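Local coordinates for protein polyketide Synthase III (Ectocarpus siliculosus, PDB 4B0N) that acts as a type III polyketide synthase of the chalcone synthase family, probably an acyltransferase, in the pathway to phlorotannin monomers in a brown alga, at residues Thr40-Met48 with Phe201-Pro212; Val151-Val159 with Asp171-Thr181. All coordinates share one frame; numbering follows the deposited sequence.

Interaction 1: residues Thr40-Met48 with Phe201-Pro212; sequences TVYPVIAGM and FRNANDYVTANP
The ring of Phe201 meets two side chains of the strand in different ways. Met48 brings its CE methyl to the rim of the ring, close to the ring plane, with CE 4.2 Å from CZ of Phe201. Ile45 comes in obliquely: its CD1 is 3.7 Å from CE1 of Phe201, and the two side chains run at about a right angle.

One turn further along the helix, Pro43 CB and CG lie over one face of the Asn205 amide, the two side chains crossing nearly perpendicular, with Pro43 CG 3.7 Å from Asn205 CG. Pro43 reaches three helix residues in all. Its CB packs on Val208 CG1 at 3.8 Å, and its CD lies 3.6 Å from Thr209 CG2. The threonine offers that methyl because OG1 sits between the backbone N and carbonyl carbon (chi1 62°), which swings CG2 round beside the N and up to the strand. Val41, just before the strand, closes this end with both branches: CG1 lies against the Thr209 carbonyl O and 4.1 Å from Thr209 CB, while CG2 touches Pro212 CB at 4.2 Å, beyond the helix end.

The strand and helix axes pass 7.7 Å apart at 122°. Strand 42-51 is an outermost strand of the five-stranded mixed sheet in this chain; its backbone bonds go to strand 245-255, and Pro43 is also bonded to Ile267 of strand 265-274. Leu252 of strand 245-255 touches Phe201, Ala204 and Asn205. Met48 and Phe201 also pack against helix 369-385, through Leu374 and Met371 respectively. On another side of helix 196-210 comes the second subunit: Asp206, directed away from the strand, forms a salt bridge with Lys156 of that subunit.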
loop_
_atom_site.group_PDB
_atom_site.type_symbol
_atom_site.label_atom_id
_atom_site.label_comp_id
_atom_site.label_asym_id
_atom_site.label_seq_id
_atom_site.Cartn_x
_atom_site.Cartn_y
_atom_site.Cartn_z
ATOM N N THR A 40 -10.223 5.614 -27.867
ATOM C CA THR A 40 -9.595 4.707 -26.911
ATOM C C THR A 40 -8.311 5.326 -26.365
ATOM O O THR A 40 -7.467 5.802 -27.130
ATOM C CB THR A 40 -9.263 3.347 -27.562
ATOM O OG1 THR A 40 -10.339 2.945 -28.417
ATOM C CG2 THR A 40 -9.035 2.276 -26.504
ATOM N N VAL A 41 -8.182 5.321 -25.041
ATOM C CA VAL A 41 -7.009 5.876 -24.368
ATOM C C VAL A 41 -6.169 4.771 -23.713
ATOM O O VAL A 41 -6.624 4.073 -22.804
ATOM C CB VAL A 41 -7.392 7.005 -23.373
ATOM C CG1 VAL A 41 -8.539 6.585 -22.464
ATOM C CG2 VAL A 41 -6.187 7.456 -22.559
ATOM N N TYR A 42 -4.941 4.622 -24.202
ATOM C CA TYR A 42 -4.021 3.587 -23.737
ATOM C C TYR A 42 -2.959 4.152 -22.796
ATOM O O TYR A 42 -2.475 5.264 -23.011
ATOM C CB TYR A 42 -3.329 2.925 -24.931
ATOM C CG TYR A 42 -4.246 2.153 -25.855
ATOM C CD1 TYR A 42 -4.640 0.850 -25.547
ATOM C CD2 TYR A 42 -4.703 2.718 -27.048
ATOM C CE1 TYR A 42 -5.472 0.135 -26.396
ATOM C CE2 TYR A 42 -5.535 2.011 -27.903
ATOM C CZ TYR A 42 -5.914 0.720 -27.572
ATOM O OH TYR A 42 -6.738 0.011 -28.411
ATOM N N PRO A 43 -2.592 3.390 -21.748
ATOM C CA PRO A 43 -1.474 3.805 -20.902
ATOM C C PRO A 43 -0.122 3.498 -21.543
ATOM O O PRO A 43 0.095 2.389 -22.041
ATOM C CB PRO A 43 -1.672 2.996 -19.617
ATOM C CG PRO A 43 -2.471 1.814 -20.021
ATOM C CD PRO A 43 -3.286 2.202 -21.219
ATOM N N VAL A 44 0.765 4.491 -21.543
ATOM C CA VAL A 44 2.103 4.353 -22.122
ATOM C C VAL A 44 3.162 4.820 -21.130
ATOM O O VAL A 44 2.988 5.840 -20.456
ATOM C CB VAL A 44 2.270 5.177 -23.425
ATOM C CG1 VAL A 44 3.593 4.840 -24.099
ATOM C CG2 VAL A 44 1.121 4.936 -24.395
ATOM N N ILE A 45 4.258 4.071 -21.051
ATOM C CA ILE A 45 5.435 4.493 -20.295
ATOM C C ILE A 45 6.165 5.581 -21.088
ATOM O O ILE A 45 6.784 5.306 -22.120
ATOM C CB ILE A 45 6.369 3.300 -19.975
ATOM C CG1 ILE A 45 5.646 2.284 -19.082
ATOM C CG2 ILE A 45 7.654 3.777 -19.306
ATOM C CD1 ILE A 45 6.214 0.883 -19.135
ATOM N N ALA A 46 6.064 6.817 -20.605
ATOM C CA ALA A 46 6.661 7.979 -21.269
ATOM C C ALA A 46 8.133 8.187 -20.899
ATOM O O ALA A 46 8.918 8.699 -21.700
ATOM C CB ALA A 46 5.849 9.234 -20.971
ATOM N N GLY A 47 8.498 7.789 -19.685
ATOM C CA GLY A 47 9.874 7.876 -19.217
ATOM C C GLY A 47 10.172 6.790 -18.208
ATOM O O GLY A 47 9.314 6.424 -17.405
ATOM N N MET A 48 11.393 6.272 -18.256
ATOM C CA MET A 48 11.822 5.222 -17.343
ATOM C C MET A 48 13.271 5.444 -16.919
ATOM O O MET A 48 14.114 5.829 -17.731
ATOM C CB MET A 48 11.651 3.848 -18.001
ATOM C CG MET A 48 12.027 2.662 -17.125
ATOM S SD MET A 48 11.308 1.107 -17.689
ATOM C CE MET A 48 9.699 1.194 -16.910
ATOM N N PHE A 201 1.846 -0.492 -11.638
ATOM C CA PHE A 201 1.479 -0.232 -13.028
ATOM C C PHE A 201 -0.037 -0.158 -13.216
ATOM O O PHE A 201 -0.538 0.784 -13.827
ATOM C CB PHE A 201 2.095 -1.269 -13.975
ATOM C CG PHE A 201 3.440 -0.875 -14.523
ATOM C CD1 PHE A 201 3.623 0.359 -15.149
ATOM C CD2 PHE A 201 4.522 -1.745 -14.441
ATOM C CE1 PHE A 201 4.860 0.721 -15.659
ATOM C CE2 PHE A 201 5.764 -1.387 -14.948
ATOM C CZ PHE A 201 5.932 -0.154 -15.559
ATOM N N ARG A 202 -0.757 -1.135 -12.668
ATOM C CA ARG A 202 -2.217 -1.165 -12.748
ATOM C C ARG A 202 -2.838 0.097 -12.169
ATOM O O ARG A 202 -3.696 0.718 -12.795
ATOM C CB ARG A 202 -2.781 -2.383 -12.017
ATOM C CG ARG A 202 -2.584 -3.699 -12.741
ATOM C CD ARG A 202 -3.512 -4.755 -12.175
ATOM N NE ARG A 202 -3.086 -6.098 -12.545
ATOM C CZ ARG A 202 -2.302 -6.869 -11.796
ATOM N NH1 ARG A 202 -1.849 -6.436 -10.624
ATOM N NH2 ARG A 202 -1.969 -8.080 -12.225
ATOM N N ASN A 203 -2.395 0.467 -10.971
ATOM C CA ASN A 203 -2.897 1.652 -10.288
ATOM C C ASN A 203 -2.643 2.940 -11.063
ATOM O O ASN A 203 -3.485 3.840 -11.073
ATOM C CB ASN A 203 -2.304 1.746 -8.885
ATOM C CG ASN A 203 -3.025 0.863 -7.884
ATOM O OD1 ASN A 203 -3.599 -0.169 -8.237
ATOM N ND2 ASN A 203 -2.997 1.267 -6.624
ATOM N N ALA A 204 -1.486 3.016 -11.715
ATOM C CA ALA A 204 -1.144 4.160 -12.550
ATOM C C ALA A 204 -1.942 4.161 -13.857
ATOM O O ALA A 204 -2.430 5.211 -14.284
ATOM C CB ALA A 204 0.349 4.185 -12.825
ATOM N N ASN A 205 -2.073 2.988 -14.478
ATOM C CA ASN A 205 -2.858 2.832 -15.705
ATOM C C ASN A 205 -4.316 3.246 -15.502
ATOM O O ASN A 205 -4.883 3.968 -16.325
ATOM C CB ASN A 205 -2.792 1.390 -16.224
ATOM C CG ASN A 205 -1.379 0.946 -16.575
ATOM O OD1 ASN A 205 -0.439 1.741 -16.571
ATOM N ND2 ASN A 205 -1.224 -0.339 -16.873
ATOM N N ASP A 206 -4.899 2.789 -14.394
ATOM C CA ASP A 206 -6.272 3.114 -14.015
ATOM C C ASP A 206 -6.498 4.622 -13.968
ATOM O O ASP A 206 -7.473 5.127 -14.526
ATOM C CB ASP A 206 -6.615 2.509 -12.646
ATOM C CG ASP A 206 -6.741 0.987 -12.672
ATOM O OD1 ASP A 206 -6.746 0.379 -13.768
ATOM O OD2 ASP A 206 -6.838 0.396 -11.575
ATOM N N TYR A 207 -5.588 5.328 -13.300
ATOM C CA TYR A 207 -5.682 6.773 -13.125
ATOM C C TYR A 207 -5.514 7.513 -14.441
ATOM O O TYR A 207 -6.206 8.500 -14.709
ATOM C CB TYR A 207 -4.626 7.259 -12.123
ATOM C CG TYR A 207 -4.521 8.764 -12.030
ATOM C CD1 TYR A 207 -5.464 9.504 -11.319
ATOM C CD2 TYR A 207 -3.487 9.451 -12.661
ATOM C CE1 TYR A 207 -5.380 10.883 -11.236
ATOM C CE2 TYR A 207 -3.395 10.833 -12.586
ATOM C CZ TYR A 207 -4.343 11.544 -11.869
ATOM O OH TYR A 207 -4.264 12.916 -11.784
ATOM N N VAL A 208 -4.593 7.022 -15.260
ATOM C CA VAL A 208 -4.140 7.752 -16.431
ATOM C C VAL A 208 -5.085 7.610 -17.634
ATOM O O VAL A 208 -5.149 8.499 -18.485
ATOM C CB VAL A 208 -2.673 7.381 -16.765
ATOM C CG1 VAL A 208 -2.590 6.168 -17.689
ATOM C CG2 VAL A 208 -1.933 8.578 -17.339
ATOM N N THR A 209 -5.829 6.506 -17.695
ATOM C CA THR A 209 -6.836 6.325 -18.741
ATOM C C THR A 209 -8.145 7.015 -18.362
ATOM O O THR A 209 -8.940 7.375 -19.235
ATOM C CB THR A 209 -7.104 4.840 -19.043
ATOM O OG1 THR A 209 -7.618 4.198 -17.873
ATOM C CG2 THR A 209 -5.824 4.143 -19.480
ATOM N N ALA A 210 -8.362 7.190 -17.060
ATOM C CA ALA A 210 -9.485 7.979 -16.555
ATOM C C ALA A 210 -9.256 9.469 -16.822
ATOM O O ALA A 210 -10.183 10.191 -17.201
ATOM C CB ALA A 210 -9.694 7.721 -15.070
ATOM N N ASN A 211 -8.015 9.914 -16.633
ATOM C CA ASN A 211 -7.627 11.298 -16.892
ATOM C C ASN A 211 -6.525 11.355 -17.957
ATOM O O ASN A 211 -5.344 11.413 -17.612
ATOM C CB ASN A 211 -7.151 11.987 -15.601
ATOM C CG ASN A 211 -8.087 11.759 -14.426
ATOM O OD1 ASN A 211 -8.249 10.634 -13.952
ATOM N ND2 ASN A 211 -8.694 12.833 -13.938
ATOM N N PRO A 212 -6.907 11.339 -19.253
ATOM C CA PRO A 212 -5.955 11.266 -20.374
ATOM C C PRO A 212 -4.795 12.275 -20.323
ATOM O O PRO A 212 -3.630 11.870 -20.370
ATOM C CB PRO A 212 -6.836 11.521 -21.601
ATOM C CG PRO A 212 -8.179 11.038 -21.188
ATOM C CD PRO A 212 -8.300 11.395 -19.734
#

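Interaction 2: residues Val151-Val159 with Asp171-Thr181; sequences VEDISKLVV and DCELIKNLGLT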
loop_
_atom_site.group_PDB
_atom_site.type_symbol
_atom_site.label_atom_id
_atom_site.label_comp_id
_atom_site.label_asym_id
_atom_site.label_seq_id
_atom_site.Cartn_x
_atom_site.Cartn_y
_atom_site.Cartn_z
ATOM N N VAL A 151 8.757 18.543 -13.285
ATOM C CA VAL A 151 8.256 18.066 -11.989
ATOM C C VAL A 151 6.833 18.561 -11.691
ATOM O O VAL A 151 6.113 17.954 -10.894
ATOM C CB VAL A 151 9.210 18.419 -10.819
ATOM C CG1 VAL A 151 10.540 17.692 -10.968
ATOM C CG2 VAL A 151 9.425 19.924 -10.718
ATOM N N GLU A 152 6.440 19.652 -12.347
ATOM C CA GLU A 152 5.099 20.221 -12.215
ATOM C C GLU A 152 4.020 19.316 -12.803
ATOM O O GLU A 152 2.904 19.253 -12.285
ATOM C CB GLU A 152 5.021 21.596 -12.899
ATOM C CG GLU A 152 5.740 22.732 -12.179
ATOM C CD GLU A 152 7.221 22.811 -12.510
ATOM O OE1 GLU A 152 7.574 22.852 -13.709
ATOM O OE2 GLU A 152 8.038 22.845 -11.566
ATOM N N ASP A 153 4.364 18.614 -13.881
ATOM C CA ASP A 153 3.392 17.861 -14.680
ATOM C C ASP A 153 2.932 16.548 -14.039
ATOM O O ASP A 153 2.001 15.905 -14.528
ATOM C CB ASP A 153 3.948 17.596 -16.085
ATOM C CG ASP A 153 4.541 18.843 -16.733
ATOM O OD1 ASP A 153 3.966 19.944 -16.585
ATOM O OD2 ASP A 153 5.588 18.713 -17.401
ATOM N N ILE A 154 3.586 16.148 -12.952
ATOM C CA ILE A 154 3.202 14.938 -12.230
ATOM C C ILE A 154 1.990 15.230 -11.346
ATOM O O ILE A 154 2.020 16.145 -10.521
ATOM C CB ILE A 154 4.381 14.372 -11.398
ATOM C CG1 ILE A 154 5.576 14.032 -12.304
ATOM C CG2 ILE A 154 3.951 13.165 -10.568
ATOM C CD1 ILE A 154 5.289 13.046 -13.423
ATOM N N SER A 155 0.926 14.454 -11.543
ATOM C CA SER A 155 -0.324 14.614 -10.797
ATOM C C SER A 155 -0.517 13.513 -9.759
ATOM O O SER A 155 -1.170 13.721 -8.731
ATOM C CB SER A 155 -1.515 14.616 -11.755
ATOM O OG SER A 155 -1.390 15.631 -12.731
ATOM N N LYS A 156 0.049 12.341 -10.043
ATOM C CA LYS A 156 -0.099 11.171 -9.188
ATOM C C LYS A 156 1.259 10.552 -8.878
ATOM O O LYS A 156 2.107 10.407 -9.761
ATOM C CB LYS A 156 -1.006 10.135 -9.853
ATOM C CG LYS A 156 -1.640 9.160 -8.879
ATOM C CD LYS A 156 -1.955 7.830 -9.534
ATOM C CE LYS A 156 -2.739 6.940 -8.585
ATOM N NZ LYS A 156 -2.673 5.508 -8.983
ATOM N N LEU A 157 1.454 10.190 -7.614
ATOM C CA LEU A 157 2.686 9.551 -7.165
ATOM C C LEU A 157 2.376 8.236 -6.461
ATOM O O LEU A 157 1.578 8.193 -5.523
ATOM C CB LEU A 157 3.474 10.491 -6.247
ATOM C CG LEU A 157 4.754 10.011 -5.557
ATOM C CD1 LEU A 157 5.814 9.584 -6.564
ATOM C CD2 LEU A 157 5.283 11.117 -4.658
ATOM N N VAL A 158 3.000 7.165 -6.935
ATOM C CA VAL A 158 2.818 5.853 -6.341
ATOM C C VAL A 158 4.177 5.281 -5.963
ATOM O O VAL A 158 5.028 5.062 -6.831
ATOM C CB VAL A 158 2.078 4.891 -7.294
ATOM C CG1 VAL A 158 1.986 3.499 -6.686
ATOM C CG2 VAL A 158 0.688 5.422 -7.624
ATOM N N VAL A 159 4.378 5.063 -4.665
ATOM C CA VAL A 159 5.598 4.437 -4.155
ATOM C C VAL A 159 5.297 2.991 -3.774
ATOM O O VAL A 159 4.255 2.697 -3.188
ATOM C CB VAL A 159 6.184 5.209 -2.950
ATOM C CG1 VAL A 159 7.392 4.487 -2.365
ATOM C CG2 VAL A 159 6.562 6.628 -3.354
ATOM N N ASP A 171 6.931 9.211 -0.329
ATOM C CA ASP A 171 6.064 10.090 -1.107
ATOM C C ASP A 171 6.159 11.537 -0.619
ATOM O O ASP A 171 6.300 12.457 -1.421
ATOM C CB ASP A 171 4.612 9.592 -1.072
ATOM C CG ASP A 171 4.097 9.346 0.348
ATOM O OD1 ASP A 171 4.911 9.304 1.296
ATOM O OD2 ASP A 171 2.867 9.189 0.513
ATOM N N CYS A 172 6.106 11.720 0.699
ATOM C CA CYS A 172 6.243 13.032 1.320
ATOM C C CYS A 172 7.624 13.638 1.099
ATOM O O CYS A 172 7.775 14.862 1.066
ATOM C CB CYS A 172 5.966 12.942 2.820
ATOM S SG CYS A 172 4.223 12.766 3.259
ATOM N N GLU A 173 8.630 12.779 0.960
ATOM C CA GLU A 173 10.003 13.226 0.753
ATOM C C GLU A 173 10.232 13.667 -0.691
ATOM O O GLU A 173 10.946 14.638 -0.943
ATOM C CB GLU A 173 10.996 12.130 1.151
ATOM C CG GLU A 173 10.898 11.684 2.609
ATOM C CD GLU A 173 11.307 12.756 3.611
ATOM O OE1 GLU A 173 12.180 13.594 3.292
ATOM O OE2 GLU A 173 10.758 12.751 4.734
ATOM N N LEU A 174 9.607 12.957 -1.627
ATOM C CA LEU A 174 9.693 13.275 -3.054
ATOM C C LEU A 174 9.007 14.583 -3.432
ATOM O O LEU A 174 9.417 15.245 -4.387
ATOM C CB LEU A 174 9.117 12.137 -3.895
ATOM C CG LEU A 174 9.924 10.843 -3.951
ATOM C CD1 LEU A 174 9.081 9.750 -4.581
ATOM C CD2 LEU A 174 11.234 11.038 -4.706
ATOM N N ILE A 175 7.957 14.943 -2.698
ATOM C CA ILE A 175 7.289 16.229 -2.900
ATOM C C ILE A 175 8.192 17.354 -2.390
ATOM O O ILE A 175 8.223 18.439 -2.964
ATOM C CB ILE A 175 5.899 16.291 -2.222
ATOM C CG1 ILE A 175 5.049 15.078 -2.613
ATOM C CG2 ILE A 175 5.165 17.569 -2.612
ATOM C CD1 ILE A 175 3.871 14.824 -1.697
ATOM N N LYS A 176 8.930 17.079 -1.318
ATOM C CA LYS A 176 9.921 18.017 -0.799
ATOM C C LYS A 176 11.105 18.159 -1.749
ATOM O O LYS A 176 11.415 19.267 -2.197
ATOM C CB LYS A 176 10.415 17.587 0.583
ATOM C CG LYS A 176 9.752 18.321 1.733
ATOM C CD LYS A 176 10.563 18.170 3.009
ATOM C CE LYS A 176 10.313 19.341 3.947
ATOM N NZ LYS A 176 11.238 19.345 5.114
ATOM N N ASN A 177 11.743 17.028 -2.059
ATOM C CA ASN A 177 12.972 17.001 -2.854
ATOM C C ASN A 177 12.828 17.494 -4.293
ATOM O O ASN A 177 13.590 18.354 -4.739
ATOM C CB ASN A 177 13.593 15.598 -2.836
ATOM C CG ASN A 177 14.359 15.314 -1.557
ATOM O OD1 ASN A 177 13.852 15.524 -0.454
ATOM N ND2 ASN A 177 15.590 14.831 -1.699
ATOM N N LEU A 178 11.850 16.954 -5.010
ATOM C CA LEU A 178 11.646 17.317 -6.408
ATOM C C LEU A 178 10.832 18.593 -6.567
ATOM O O LEU A 178 10.761 19.156 -7.662
ATOM C CB LEU A 178 11.008 16.161 -7.187
ATOM C CG LEU A 178 11.972 15.137 -7.799
ATOM C CD1 LEU A 178 12.619 14.254 -6.741
ATOM C CD2 LEU A 178 11.265 14.283 -8.841
ATOM N N GLY A 179 10.233 19.054 -5.471
ATOM C CA GLY A 179 9.357 20.221 -5.502
ATOM C C GLY A 179 8.097 19.947 -6.306
ATOM O O GLY A 179 7.684 20.772 -7.119
ATOM N N LEU A 180 7.500 18.776 -6.083
ATOM C CA LEU A 180 6.268 18.382 -6.756
ATOM C C LEU A 180 5.104 19.248 -6.292
ATOM O O LEU A 180 5.166 19.844 -5.216
ATOM C CB LEU A 180 5.960 16.910 -6.473
ATOM C CG LEU A 180 6.959 15.842 -6.929
ATOM C CD1 LEU A 180 6.652 14.514 -6.249
ATOM C CD2 LEU A 180 6.963 15.681 -8.445
ATOM N N THR A 181 4.053 19.323 -7.107
ATOM C CA THR A 181 2.835 20.048 -6.734
ATOM C C THR A 181 2.222 19.432 -5.479
ATOM O O THR A 181 2.089 18.211 -5.379
ATOM C CB THR A 181 1.796 20.098 -7.882
ATOM O OG1 THR A 181 0.566 20.658 -7.400
ATOM C CG2 THR A 181 1.531 18.706 -8.464
#
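A beta-alpha-beta unit, strand 154-161, helix 170-177 and strand 185-190, supplies this contact: its first strand packs against its helix and the turn that follows. Leu157 carries the middle. A chi1 of 175° sets its CG opposite the backbone N and pushes both methyls into the helix side, crossing Leu174 at about a right angle with Leu157 CD1 3.8 Å from Leu174 CD1. Leu157 CD2 lies on the Asp171 backbone, 3.6 Å from Asp171 O, and also touches Leu180 CD1. Further along the strand, Val159 CG2 reaches the same Leu174 methyl, CD1, at 4.2 Å.

At the other end, Leu180 CD2 comes 3.4 Å from Val151 O, with Ile154 CB as its second neighbour. Val151 sets CG2 3.4 Å from Leu178 O, and its CG1 meets the Leu178 side chain obliquely. Thr181 CG2 lies 3.3 Å from Ile154 O. Between Leu178 and Leu180 the chain turns at Gly179, whose positive phi suits glycine.

Asp171 meets the strand with its backbone and CB, its N facing Val159 CG2. Its OD1 takes the Cys172 N-H at 2.8 Å from above the carboxylate plane.

The axes stand 9.5 Å apart. Aliphatic groups pack on one another and on carbonyl oxygens across that gap, the middle (Leu157, Leu174, Leu180) buried, with the carboxylate of Asp171 directed to Arg186 of strand 185-190 in a salt bridge.

How the interactions relate
Both interactions press a helix of the N-terminal chalcone synthase region onto the same mixed sheet, interaction 1 at the outermost strand 42-51 and interaction 2 at the inner strand 154-161. Interaction 2 is the more buried, with aliphatic groups packed on one another and on backbone carbonyls; interaction 1 is only partly buried and mixes proline, an aromatic ring and polar side chains. Both segments of interaction 2 fall between the two segments of interaction 1 in sequence. Their centres lie about 17 Å apart, yet they touch: Lys156 NZ is hydrogen-bonded to Asn203 O, and Tyr207 packs on Ser155 and Lys156. The second subunit contacts both.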